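Local coordinates for protein RTX-adhesin (PDB 5IRB) that is part of a giant calcium-binding adhesin that links its Antarctic bacterium to diatoms and ice, as a rod of beta-sandwich domains, at residues I154-Y159 against G172-L178; A214-N220 against D303-S308; I248-V254 against T265-A269; V237-A243 against G271-V277. All blocks are in the same frame, centred on the assembly; numbering follows the deposited sequence. Where two conformers were deposited one is given.

Contact 1 lies in the middle of the elongated chain, about 38 Å from contacts 2 and 3 and 46 Å from contact 4, centre to centre; the other three share the C-terminal beta-sandwich domain. There contact 4 pairs two neighbouring strands of one sheet, contact 3 closes the base of a hairpin in the facing sheet, and contact 2 sets an edge strand of the first sheet beside a strand of the second. Contact 3 is mostly at the surface, whereas the others are partly buried. Backbone bonds dominate contacts 3 and 4, methyl packing and water bridges carry much of contact 2, and contact 1 depends on a carboxylate gripped by side chains and water.

Contact 1: residues I154-Y159 against G172-L178; sequences INGTLY and GVSGSDL
Tyr159 and Asp177 meet at the phenol oxygen, where the hairpin of strands 149-154 and 157-162, turned by a type I' turn from Ile154 to Thr157, faces the junction of strand 168-174 with helix 175-180. The two strands belong to opposite sheets of a beta-sandwich domain, and their short segments run nearly antiparallel, with axes 8.9 Å apart. With its CG anti to the carbonyl carbon (chi1 -65°), Tyr159 lays its ring against Val173: the CG2 methyl stands over the ring centre in a CH-pi contact, 3.8 Å from the centroid, while CG1 touches CZ. At the ring's edge the hydroxyl donates to the anti lone pair of Asp177 OD2, OH to OD2 being 2.6 Å, and the ring and carboxylate planes are turned 70° apart. The same phenol oxygen accepts the backbone N-H of Ser174 in a nearly straight bond (167°), which ties the ring to the start of the helix. Ser174 is the N-cap of that helix, its OG accepting weakly from Asp177 N.

The other carboxylate oxygen faces the turn. Asn155 crosses Asp177 at about a right angle and gives ND2 to OD1 at 3.0 Å, with the acceptor close to the amide plane. Ile154 packs against Leu178 and Val173, its CG2 touching Leu178 CD2 and its CD1 touching Val173 CG1, while the backbone N of Asn155 bonds Asp181, a residue of a metal site. A water completes the polar cluster: it donates to Asp177 OD1 at 2.6 Å and to Asn155 O, and accepts from Thr157 OG1.

Contact 2: residues A214-N220 against D303-S308; sequences AGTVTVN and DTTGSS
Strand 216-219 and strand 303-308 run roughly parallel, 25° apart with axes 5.3 Å from each other, and Val217 and Gly306 bring their CA atoms to 4.6 Å without forming a regular ladder. They belong to the two different sheets of the C-terminal beta-sandwich, 216-219 being an edge strand of its three-stranded sheet. Thr304 joins the beginning of the pair. Its OG1, anti to the carbonyl carbon (chi1 -57°), accepts the N-H of Gly215 at 3.0 Å between Gly215 N and Thr304 OG1, while its CG2 lies against the Gly215 carbonyl and meets Val217 CG2 at 3.5 Å. The other methyl of Val217, CG1, rests on the backbone of Gly306. Here the strands come close: Gly306 CA approaches Val217 O at 3.3 Å in a CA-H...O contact. Farther along, Val219 sets CB and CG1 against Ser308 CB and OG. The inner sides of Val217 and Val219 also meet Val292 and Ala290 of strand 287-295.

Waters fill in for direct backbone bonds. One accepts from Val217 N and donates to Thr305 O at 2.8 Å; another donates to both Val219 O and Ser307 O. Methyl packing and the one direct bond thus join an edge strand of one sheet to strand 301-312 of the other, while waters bridge backbone groups of 216-219 and 303-308 that do not pair directly, which implies a seam held by both apolar contact and solvent.

Contact 3: residues I248-V254 against T265-A269; sequences IAEGDTV and TTVDA
Val254 N donates to Thr265 O in an almost straight bond, 2.7 Å from N to O and 177° at the hydrogen, although the donor stands above the carbonyl plane. Thr265 N returns a bond to Val254 O, making these residues a hydrogen-bonded antiparallel pair; Thr253 and Thr266 form the adjacent non-hydrogen-bonded pair. Beyond them Asp252 O accepts from Val267 N and is approached by Thr266 CA at 3.1 Å. The ladder closes the open end of the beta hairpin 253-258/261-266, at the margin of the five-stranded sheet of this beta-sandwich domain. Leading into it, a type II turn from Ala249 to Asp252 presents Gly251 N to Val267 O at 2.9 Å. Asp252 OD2 steadies this turn by accepting from Ala249 N, which comes from above the carboxylate plane, and it also bonds Ser294 OG.

On the inner side, Val254 and Val267 cross at about a right angle, their CG2 methyls 3.7 Å apart, and Trp273 packs on Val254. Outside, the extended chain of Glu250, with CG anti to the backbone N (chi1 -176°), brings its carboxylate alongside Ala269 CB, with OE1 at 3.6 Å. A water links Glu250 OE2 to Ala269 N.

Contact 4: residues V237-A243 against G271-V277; sequences VAVSGTA and GEWSVDV
Trp273, Val239 and Val277 have the most surface buried where strands 236-244 and 272-278 pair antiparallel in the three-stranded sheet of the C-terminal beta-sandwich. Trp273 places its CG between the backbone N and the carbonyl carbon (chi1 54°), a choice that folds the indole back over the neighbouring strand. One ring face lies on the backbone of Ser240 and Gly241: Gly241 N sits 3.4 Å above the ring plane, and Gly241 CA makes a CH-pi contact with the five-membered ring. Beside the indole and pointing the same way, Val239 brings its CG1 to 4.1 Å from Trp273 CZ3. Its other methyl, Val239 CG2, meets Val277 CG2 at 3.6 Å. These three residues face the sandwich interior, where Leu256 packs on Trp273 and Val239, and Leu282 of helix 279-284 on both valines.

The backbone ladder is regular. Val237 and Val277 bond both ways, Val237 N donating to Val277 O at 2.7 Å in a bond of 179°; Val239 with Val275 and Gly241 with Trp273 are likewise joined by reciprocal bonds, before Ala243 N reaches Gly271 O. On the other face of the sheet are Ser240 and Thr242, whose hydroxyls bond Asn220 and Thr218 of the adjoining strand segment. At the edge of the indole, the N-H of Trp273 makes a weak bond to a carbonyl oxygen lying in the ring plane, with NE1 3.1 Å from Thr242 O.

Contact 1: residues I154-Y159 against G172-L178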
loop_
_atom_site.group_PDB
_atom_site.type_symbol
_atom_site.label_atom_id
_atom_site.label_comp_id
_atom_site.label_asym_id
_atom_site.label_seq_id
_atom_site.Cartn_x
_atom_site.Cartn_y
_atom_site.Cartn_z
ATOM N N ILE A 154 1.097 -12.248 -1.180
ATOM C CA ILE A 154 -0.343 -12.454 -1.313
ATOM C C ILE A 154 -0.588 -13.912 -1.649
ATOM O O ILE A 154 -0.163 -14.390 -2.705
ATOM C CB ILE A 154 -0.961 -11.534 -2.391
ATOM C CG1 ILE A 154 -0.652 -10.074 -2.071
ATOM C CG2 ILE A 154 -2.493 -11.742 -2.479
ATOM C CD1 ILE A 154 -1.050 -9.095 -3.153
ATOM N N ASN A 155 -1.236 -14.615 -0.725
ATOM C CA ASN A 155 -1.442 -16.056 -0.835
ATOM C C ASN A 155 -0.121 -16.788 -1.005
ATOM O O ASN A 155 -0.015 -17.740 -1.775
ATOM C CB ASN A 155 -2.370 -16.364 -2.007
ATOM C CG ASN A 155 -2.920 -17.772 -1.964
ATOM O OD1 ASN A 155 -3.138 -18.322 -0.889
ATOM N ND2 ASN A 155 -3.146 -18.365 -3.136
ATOM N N GLY A 156 0.898 -16.336 -0.283
ATOM C CA GLY A 156 2.206 -16.968 -0.359
ATOM C C GLY A 156 3.071 -16.514 -1.513
ATOM O O GLY A 156 4.235 -16.897 -1.604
ATOM N N THR A 157 2.541 -15.670 -2.386
ATOM C CA THR A 157 3.343 -15.223 -3.517
ATOM C C THR A 157 3.802 -13.796 -3.313
ATOM O O THR A 157 2.996 -12.891 -3.067
ATOM C CB THR A 157 2.559 -15.309 -4.844
ATOM O OG1 THR A 157 2.276 -16.682 -5.148
ATOM C CG2 THR A 157 3.353 -14.670 -5.987
ATOM N N LEU A 158 5.115 -13.617 -3.434
ATOM C CA LEU A 158 5.751 -12.321 -3.325
ATOM C C LEU A 158 5.555 -11.520 -4.590
ATOM O O LEU A 158 5.919 -11.972 -5.667
ATOM C CB LEU A 158 7.246 -12.490 -3.047
ATOM C CG LEU A 158 8.050 -11.196 -2.908
ATOM C CD1 LEU A 158 7.559 -10.347 -1.756
ATOM C CD2 LEU A 158 9.534 -11.543 -2.756
ATOM N N TYR A 159 4.981 -10.335 -4.467
ATOM C CA TYR A 159 4.915 -9.415 -5.592
ATOM C C TYR A 159 5.771 -8.196 -5.283
ATOM O O TYR A 159 5.679 -7.649 -4.190
ATOM C CB TYR A 159 3.474 -8.986 -5.885
ATOM C CG TYR A 159 2.550 -10.100 -6.355
ATOM C CD1 TYR A 159 1.893 -10.939 -5.448
ATOM C CD2 TYR A 159 2.330 -10.305 -7.721
ATOM C CE1 TYR A 159 1.011 -11.949 -5.903
ATOM C CE2 TYR A 159 1.468 -11.306 -8.175
ATOM C CZ TYR A 159 0.815 -12.111 -7.263
ATOM O OH TYR A 159 -0.012 -13.086 -7.746
ATOM N N GLY A 172 0.622 -5.836 -11.109
ATOM C CA GLY A 172 -0.396 -6.805 -11.482
ATOM C C GLY A 172 -0.335 -8.018 -10.576
ATOM O O GLY A 172 0.720 -8.614 -10.390
ATOM N N VAL A 173 -1.462 -8.373 -9.984
ATOM C CA VAL A 173 -1.522 -9.504 -9.061
ATOM C C VAL A 173 -2.561 -10.493 -9.610
ATOM O O VAL A 173 -3.541 -10.082 -10.208
ATOM C CB VAL A 173 -1.896 -9.029 -7.643
ATOM C CG1 VAL A 173 -2.312 -10.192 -6.731
ATOM C CG2 VAL A 173 -0.730 -8.197 -7.035
ATOM N N SER A 174 -2.346 -11.784 -9.417
ATOM C CA SER A 174 -3.312 -12.759 -9.895
ATOM C C SER A 174 -4.574 -12.765 -9.021
ATOM O O SER A 174 -4.505 -12.841 -7.793
ATOM C CB SER A 174 -2.687 -14.145 -9.947
ATOM O OG SER A 174 -2.686 -14.721 -8.659
ATOM N N GLY A 175 -5.725 -12.643 -9.678
ATOM C CA GLY A 175 -7.025 -12.771 -9.032
ATOM C C GLY A 175 -7.176 -13.938 -8.075
ATOM O O GLY A 175 -7.816 -13.814 -7.034
ATOM N N SER A 176 -6.589 -15.076 -8.409
ATOM C CA SER A 176 -6.758 -16.242 -7.554
ATOM C C SER A 176 -6.009 -16.104 -6.230
ATOM O O SER A 176 -6.483 -16.609 -5.211
ATOM C CB SER A 176 -6.320 -17.516 -8.285
ATOM O OG SER A 176 -5.119 -17.312 -9.007
ATOM N N ASP A 177 -4.861 -15.415 -6.223
ATOM C CA ASP A 177 -4.223 -15.114 -4.943
ATOM C C ASP A 177 -5.099 -14.181 -4.127
ATOM O O ASP A 177 -5.320 -14.401 -2.942
ATOM C CB ASP A 177 -2.814 -14.510 -5.124
ATOM C CG ASP A 177 -1.828 -15.516 -5.683
ATOM O OD1 ASP A 177 -1.995 -16.726 -5.393
ATOM O OD2 ASP A 177 -0.899 -15.102 -6.406
ATOM N N LEU A 178 -5.615 -13.146 -4.769
ATOM C CA LEU A 178 -6.469 -12.194 -4.076
ATOM C C LEU A 178 -7.766 -12.850 -3.612
ATOM O O LEU A 178 -8.305 -12.478 -2.575
ATOM C CB LEU A 178 -6.761 -10.982 -4.971
ATOM C CG LEU A 178 -5.545 -10.054 -5.178
ATOM C CD1 LEU A 178 -5.735 -9.083 -6.342
ATOM C CD2 LEU A 178 -5.250 -9.278 -3.896
HETATM O O HOH W 1 0.074 -18.034 -4.518
#

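Contact 2: residues A214-N220 against D303-S308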
loop_
_atom_site.group_PDB
_atom_site.type_symbol
_atom_site.label_atom_id
_atom_site.label_comp_id
_atom_site.label_asym_id
_atom_site.label_seq_id
_atom_site.Cartn_x
_atom_site.Cartn_y
_atom_site.Cartn_z
ATOM N N ALA A 214 -29.190 -18.090 -6.483
ATOM C CA ALA A 214 -30.466 -18.367 -7.137
ATOM C C ALA A 214 -31.603 -18.262 -6.122
ATOM O O ALA A 214 -31.406 -18.524 -4.932
ATOM C CB ALA A 214 -30.450 -19.742 -7.778
ATOM N N GLY A 215 -32.766 -17.821 -6.582
ATOM C CA GLY A 215 -33.974 -17.845 -5.775
ATOM C C GLY A 215 -34.902 -18.972 -6.196
ATOM O O GLY A 215 -34.468 -20.104 -6.432
ATOM N N THR A 216 -36.186 -18.641 -6.318
ATOM C CA THR A 216 -37.228 -19.597 -6.713
ATOM C C THR A 216 -38.089 -18.984 -7.797
ATOM O O THR A 216 -38.632 -17.888 -7.639
ATOM C CB THR A 216 -38.123 -20.011 -5.539
ATOM O OG1 THR A 216 -37.317 -20.580 -4.504
ATOM C CG2 THR A 216 -39.128 -21.063 -5.981
ATOM N N VAL A 217 -38.201 -19.704 -8.899
ATOM C CA VAL A 217 -39.050 -19.296 -9.998
ATOM C C VAL A 217 -40.157 -20.316 -10.205
ATOM O O VAL A 217 -39.898 -21.517 -10.201
ATOM C CB VAL A 217 -38.219 -19.146 -11.274
ATOM C CG1 VAL A 217 -39.101 -19.043 -12.496
ATOM C CG2 VAL A 217 -37.336 -17.919 -11.146
ATOM N N THR A 218 -41.388 -19.840 -10.373
ATOM C CA THR A 218 -42.531 -20.715 -10.644
ATOM C C THR A 218 -43.261 -20.253 -11.904
ATOM O O THR A 218 -43.157 -19.088 -12.288
ATOM C CB THR A 218 -43.539 -20.720 -9.458
ATOM O OG1 THR A 218 -44.162 -19.434 -9.329
ATOM C CG2 THR A 218 -42.846 -21.066 -8.140
ATOM N N VAL A 219 -44.006 -21.170 -12.551
ATOM C CA VAL A 219 -44.884 -20.803 -13.655
ATOM C C VAL A 219 -46.322 -21.201 -13.288
ATOM O O VAL A 219 -46.580 -22.356 -12.917
ATOM C CB VAL A 219 -44.469 -21.494 -14.975
ATOM C CG1 VAL A 219 -45.369 -21.070 -16.133
ATOM C CG2 VAL A 219 -42.961 -21.240 -15.290
ATOM N N ASN A 220 -47.261 -20.273 -13.446
ATOM C CA ASN A 220 -48.651 -20.579 -13.173
ATOM C C ASN A 220 -49.226 -21.508 -14.241
ATOM O O ASN A 220 -48.576 -21.797 -15.236
ATOM C CB ASN A 220 -49.483 -19.296 -13.099
ATOM C CG ASN A 220 -48.999 -18.351 -12.018
ATOM O OD1 ASN A 220 -48.585 -18.788 -10.942
ATOM N ND2 ASN A 220 -49.017 -17.047 -12.309
ATOM N N ASP A 303 -28.530 -17.676 -12.861
ATOM C CA ASP A 303 -29.827 -18.066 -13.439
ATOM C C ASP A 303 -30.661 -18.898 -12.468
ATOM O O ASP A 303 -30.138 -19.839 -11.861
ATOM C CB ASP A 303 -29.617 -18.847 -14.744
ATOM C CG ASP A 303 -29.323 -17.937 -15.937
ATOM O OD1 ASP A 303 -29.440 -16.700 -15.778
ATOM O OD2 ASP A 303 -28.948 -18.450 -17.023
ATOM N N THR A 304 -31.947 -18.550 -12.326
ATOM C CA THR A 304 -32.880 -19.320 -11.532
ATOM C C THR A 304 -33.948 -19.884 -12.491
ATOM O O THR A 304 -34.509 -19.153 -13.324
ATOM C CB THR A 304 -33.570 -18.467 -10.442
ATOM O OG1 THR A 304 -32.595 -17.855 -9.600
ATOM C CG2 THR A 304 -34.501 -19.325 -9.588
ATOM N N THR A 305 -34.216 -21.180 -12.376
ATOM C CA THR A 305 -35.078 -21.837 -13.349
ATOM C C THR A 305 -36.344 -22.405 -12.695
ATOM O O THR A 305 -36.276 -23.061 -11.652
ATOM C CB THR A 305 -34.300 -22.936 -14.103
ATOM O OG1 THR A 305 -33.247 -22.325 -14.859
ATOM C CG2 THR A 305 -35.201 -23.709 -15.057
ATOM N N GLY A 306 -37.488 -22.133 -13.322
ATOM C CA GLY A 306 -38.744 -22.806 -13.010
ATOM C C GLY A 306 -39.269 -23.512 -14.256
ATOM O O GLY A 306 -39.136 -23.019 -15.380
ATOM N N SER A 307 -39.853 -24.687 -14.057
ATOM C CA SER A 307 -40.208 -25.553 -15.169
ATOM C C SER A 307 -41.731 -25.712 -15.233
ATOM O O SER A 307 -42.389 -25.688 -14.199
ATOM C CB SER A 307 -39.508 -26.904 -15.020
ATOM O OG SER A 307 -38.110 -26.777 -15.293
ATOM N N SER A 308 -42.286 -25.825 -16.440
ATOM C CA SER A 308 -43.733 -25.840 -16.624
ATOM C C SER A 308 -44.114 -26.910 -17.617
ATOM O O SER A 308 -43.362 -27.190 -18.543
ATOM C CB SER A 308 -44.265 -24.494 -17.121
ATOM O OG SER A 308 -45.676 -24.545 -17.304
HETATM O O HOH W 2 -36.650 -22.289 -8.979
HETATM O O HOH W 3 -45.223 -24.929 -13.412
HETATM O O HOH W 4 -43.454 -23.932 -11.501
HETATM O O HOH W 5 -47.818 -24.345 -16.105
#

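Contact 3: residues I248-V254 against T265-A269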
loop_
_atom_site.group_PDB
_atom_site.type_symbol
_atom_site.label_atom_id
_atom_site.label_comp_id
_atom_site.label_asym_id
_atom_site.label_seq_id
_atom_site.Cartn_x
_atom_site.Cartn_y
_atom_site.Cartn_z
ATOM N N ILE A 248 -32.638 -12.529 -6.732
ATOM C CA ILE A 248 -33.663 -12.119 -7.691
ATOM C C ILE A 248 -34.197 -10.739 -7.298
ATOM O O ILE A 248 -34.470 -10.476 -6.122
ATOM C CB ILE A 248 -34.835 -13.144 -7.783
ATOM C CG1 ILE A 248 -34.336 -14.481 -8.341
ATOM C CG2 ILE A 248 -35.964 -12.591 -8.639
ATOM C CD1 ILE A 248 -35.403 -15.595 -8.392
ATOM N N ALA A 249 -34.358 -9.855 -8.276
ATOM C CA ALA A 249 -34.782 -8.502 -7.967
ATOM C C ALA A 249 -35.750 -7.972 -9.016
ATOM O O ALA A 249 -35.714 -8.408 -10.163
ATOM C CB ALA A 249 -33.573 -7.593 -7.868
ATOM N N GLU A 250 -36.607 -7.040 -8.616
ATOM C CA GLU A 250 -37.435 -6.293 -9.564
ATOM C C GLU A 250 -36.602 -5.819 -10.743
ATOM O O GLU A 250 -35.529 -5.271 -10.550
ATOM C CB GLU A 250 -38.087 -5.084 -8.899
ATOM C CG GLU A 250 -39.046 -4.333 -9.823
ATOM C CD GLU A 250 -39.624 -3.094 -9.181
ATOM O OE1 GLU A 250 -39.304 -2.830 -8.002
ATOM O OE2 GLU A 250 -40.422 -2.397 -9.849
ATOM N N GLY A 251 -37.094 -6.020 -11.963
ATOM C CA GLY A 251 -36.342 -5.623 -13.141
ATOM C C GLY A 251 -35.503 -6.720 -13.767
ATOM O O GLY A 251 -35.051 -6.576 -14.912
ATOM N N ASP A 252 -35.287 -7.812 -13.037
ATOM C CA ASP A 252 -34.550 -8.933 -13.597
ATOM C C ASP A 252 -35.240 -9.472 -14.854
ATOM O O ASP A 252 -36.470 -9.480 -14.947
ATOM C CB ASP A 252 -34.414 -10.045 -12.557
ATOM C CG ASP A 252 -33.269 -9.800 -11.575
ATOM O OD1 ASP A 252 -32.568 -8.773 -11.720
ATOM O OD2 ASP A 252 -33.081 -10.648 -10.664
ATOM N N THR A 253 -34.454 -9.982 -15.793
ATOM C CA THR A 253 -35.013 -10.509 -17.035
ATOM C C THR A 253 -35.528 -11.918 -16.830
ATOM O O THR A 253 -34.848 -12.746 -16.214
ATOM C CB THR A 253 -33.977 -10.499 -18.166
ATOM O OG1 THR A 253 -33.622 -9.142 -18.460
ATOM C CG2 THR A 253 -34.550 -11.161 -19.436
ATOM N N VAL A 254 -36.738 -12.170 -17.343
ATOM C CA VAL A 254 -37.317 -13.498 -17.378
ATOM C C VAL A 254 -37.345 -13.972 -18.827
ATOM O O VAL A 254 -37.880 -13.296 -19.700
ATOM C CB VAL A 254 -38.764 -13.535 -16.820
ATOM C CG1 VAL A 254 -39.185 -14.972 -16.605
ATOM C CG2 VAL A 254 -38.871 -12.744 -15.505
ATOM N N THR A 265 -39.581 -10.883 -20.485
ATOM C CA THR A 265 -40.270 -9.888 -19.689
ATOM C C THR A 265 -39.351 -9.641 -18.488
ATOM O O THR A 265 -38.218 -10.140 -18.451
ATOM C CB THR A 265 -41.711 -10.342 -19.253
ATOM O OG1 THR A 265 -42.403 -9.248 -18.638
ATOM C CG2 THR A 265 -41.663 -11.503 -18.258
ATOM N N THR A 266 -39.835 -8.884 -17.511
ATOM C CA THR A 266 -39.074 -8.621 -16.307
ATOM C C THR A 266 -39.910 -8.911 -15.075
ATOM O O THR A 266 -41.144 -8.973 -15.142
ATOM C CB THR A 266 -38.568 -7.161 -16.254
ATOM O OG1 THR A 266 -39.698 -6.283 -16.291
ATOM C CG2 THR A 266 -37.677 -6.863 -17.443
ATOM N N VAL A 267 -39.220 -9.118 -13.961
ATOM C CA VAL A 267 -39.868 -9.367 -12.687
ATOM C C VAL A 267 -40.451 -8.055 -12.183
ATOM O O VAL A 267 -39.771 -7.015 -12.252
ATOM C CB VAL A 267 -38.857 -9.931 -11.652
ATOM C CG1 VAL A 267 -39.546 -10.213 -10.316
ATOM C CG2 VAL A 267 -38.214 -11.190 -12.178
ATOM N N ASP A 268 -41.668 -8.087 -11.630
ATOM C CA ASP A 268 -42.236 -6.855 -11.088
ATOM C C ASP A 268 -41.982 -6.759 -9.587
ATOM O O ASP A 268 -41.325 -7.637 -9.024
ATOM C CB ASP A 268 -43.735 -6.730 -11.421
ATOM C CG ASP A 268 -44.629 -7.775 -10.726
ATOM O OD1 ASP A 268 -44.290 -8.330 -9.660
ATOM O OD2 ASP A 268 -45.723 -8.036 -11.281
ATOM N N ALA A 269 -42.505 -5.700 -8.959
ATOM C CA ALA A 269 -42.231 -5.352 -7.558
ATOM C C ALA A 269 -42.896 -6.311 -6.565
ATOM O O ALA A 269 -42.508 -6.377 -5.390
ATOM C CB ALA A 269 -42.679 -3.925 -7.279
HETATM O O HOH W 6 -43.250 -3.523 -11.075
#

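Contact 4: residues V237-A243 against G271-V277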
loop_
_atom_site.group_PDB
_atom_site.type_symbol
_atom_site.label_atom_id
_atom_site.label_comp_id
_atom_site.label_asym_id
_atom_site.label_seq_id
_atom_site.Cartn_x
_atom_site.Cartn_y
_atom_site.Cartn_z
ATOM N N VAL A 237 -51.723 -15.932 -25.438
ATOM C CA VAL A 237 -51.909 -16.381 -24.064
ATOM C C VAL A 237 -50.910 -15.708 -23.123
ATOM O O VAL A 237 -49.707 -15.681 -23.399
ATOM C CB VAL A 237 -51.775 -17.909 -23.945
ATOM C CG1 VAL A 237 -51.668 -18.323 -22.490
ATOM C CG2 VAL A 237 -52.962 -18.590 -24.592
ATOM N N ALA A 238 -51.411 -15.178 -22.009
ATOM C CA ALA A 238 -50.555 -14.571 -20.989
ATOM C C ALA A 238 -49.959 -15.645 -20.085
ATOM O O ALA A 238 -50.673 -16.261 -19.285
ATOM C CB ALA A 238 -51.345 -13.558 -20.164
ATOM N N VAL A 239 -48.659 -15.886 -20.228
ATOM C CA VAL A 239 -47.964 -16.806 -19.351
ATOM C C VAL A 239 -47.334 -16.036 -18.185
ATOM O O VAL A 239 -46.623 -15.055 -18.396
ATOM C CB VAL A 239 -46.889 -17.587 -20.123
ATOM C CG1 VAL A 239 -46.125 -18.516 -19.191
ATOM C CG2 VAL A 239 -47.540 -18.362 -21.296
ATOM N N SER A 240 -47.596 -16.494 -16.963
ATOM C CA SER A 240 -47.177 -15.782 -15.764
ATOM C C SER A 240 -46.624 -16.740 -14.711
ATOM O O SER A 240 -46.807 -17.964 -14.812
ATOM C CB SER A 240 -48.341 -14.970 -15.178
ATOM O OG SER A 240 -49.347 -15.822 -14.666
ATOM N N GLY A 241 -45.921 -16.172 -13.723
ATOM C CA GLY A 241 -45.336 -16.937 -12.640
ATOM C C GLY A 241 -44.741 -16.027 -11.575
ATOM O O GLY A 241 -45.077 -14.844 -11.511
ATOM N N THR A 242 -43.927 -16.607 -10.695
ATOM C CA THR A 242 -43.235 -15.872 -9.638
ATOM C C THR A 242 -41.710 -16.023 -9.773
ATOM O O THR A 242 -41.209 -16.871 -10.532
ATOM C CB THR A 242 -43.690 -16.327 -8.232
ATOM O OG1 THR A 242 -43.223 -17.650 -7.973
ATOM C CG2 THR A 242 -45.222 -16.318 -8.117
ATOM N N ALA A 243 -40.987 -15.158 -9.065
ATOM C CA ALA A 243 -39.520 -15.112 -9.096
ATOM C C ALA A 243 -39.141 -14.280 -7.878
ATOM O O ALA A 243 -39.336 -13.080 -7.891
ATOM C CB ALA A 243 -39.003 -14.487 -10.369
ATOM N N GLY A 271 -42.770 -9.481 -7.128
ATOM C CA GLY A 271 -42.124 -10.738 -7.454
ATOM C C GLY A 271 -42.887 -11.617 -8.457
ATOM O O GLY A 271 -42.720 -12.832 -8.476
ATOM N N GLU A 272 -43.700 -10.991 -9.305
ATOM C CA GLU A 272 -44.414 -11.729 -10.358
ATOM C C GLU A 272 -43.930 -11.300 -11.743
ATOM O O GLU A 272 -43.220 -10.288 -11.904
ATOM C CB GLU A 272 -45.933 -11.527 -10.241
ATOM C CG GLU A 272 -46.543 -12.094 -8.962
ATOM C CD GLU A 272 -48.039 -11.821 -8.838
ATOM O OE1 GLU A 272 -48.827 -12.438 -9.577
ATOM O OE2 GLU A 272 -48.428 -10.981 -7.998
ATOM N N TRP A 273 -44.290 -12.088 -12.742
ATOM C CA TRP A 273 -43.974 -11.740 -14.111
ATOM C C TRP A 273 -45.070 -12.291 -15.003
ATOM O O TRP A 273 -45.702 -13.297 -14.665
ATOM C CB TRP A 273 -42.596 -12.276 -14.503
ATOM C CG TRP A 273 -42.450 -13.747 -14.268
ATOM C CD1 TRP A 273 -41.891 -14.349 -13.173
ATOM C CD2 TRP A 273 -42.828 -14.797 -15.149
ATOM N NE1 TRP A 273 -41.933 -15.713 -13.304
ATOM C CE2 TRP A 273 -42.504 -16.026 -14.531
ATOM C CE3 TRP A 273 -43.434 -14.843 -16.416
ATOM C CZ2 TRP A 273 -42.761 -17.271 -15.097
ATOM C CZ3 TRP A 273 -43.692 -16.088 -16.996
ATOM C CH2 TRP A 273 -43.337 -17.280 -16.340
ATOM N N SER A 274 -45.317 -11.620 -16.121
ATOM C CA SER A 274 -46.252 -12.129 -17.133
ATOM C C SER A 274 -45.730 -11.724 -18.509
ATOM O O SER A 274 -45.099 -10.665 -18.661
ATOM C CB SER A 274 -47.678 -11.609 -16.904
ATOM O OG SER A 274 -48.575 -12.169 -17.855
ATOM N N VAL A 275 -45.949 -12.580 -19.501
ATOM C CA VAL A 275 -45.564 -12.250 -20.865
ATOM C C VAL A 275 -46.553 -12.851 -21.850
ATOM O O VAL A 275 -47.091 -13.943 -21.626
ATOM C CB VAL A 275 -44.114 -12.719 -21.164
ATOM C CG1 VAL A 275 -43.960 -14.218 -20.973
ATOM C CG2 VAL A 275 -43.669 -12.282 -22.549
ATOM N N ASP A 276 -46.820 -12.127 -22.934
ATOM C CA ASP A 276 -47.768 -12.610 -23.932
ATOM C C ASP A 276 -47.106 -13.567 -24.921
ATOM O O ASP A 276 -46.097 -13.250 -25.551
ATOM C CB ASP A 276 -48.417 -11.427 -24.659
ATOM C CG ASP A 276 -49.510 -10.749 -23.823
ATOM O OD1 ASP A 276 -49.929 -11.306 -22.779
ATOM O OD2 ASP A 276 -49.936 -9.638 -24.197
ATOM N N VAL A 277 -47.692 -14.749 -25.047
ATOM C CA VAL A 277 -47.145 -15.801 -25.886
ATOM C C VAL A 277 -48.147 -16.198 -26.973
ATOM O O VAL A 277 -49.333 -16.304 -26.700
ATOM C CB VAL A 277 -46.789 -17.022 -25.029
ATOM C CG1 VAL A 277 -46.211 -18.135 -25.891
ATOM C CG2 VAL A 277 -45.802 -16.614 -23.933
HETATM O O HOH W 7 -48.134 -14.420 -10.996
#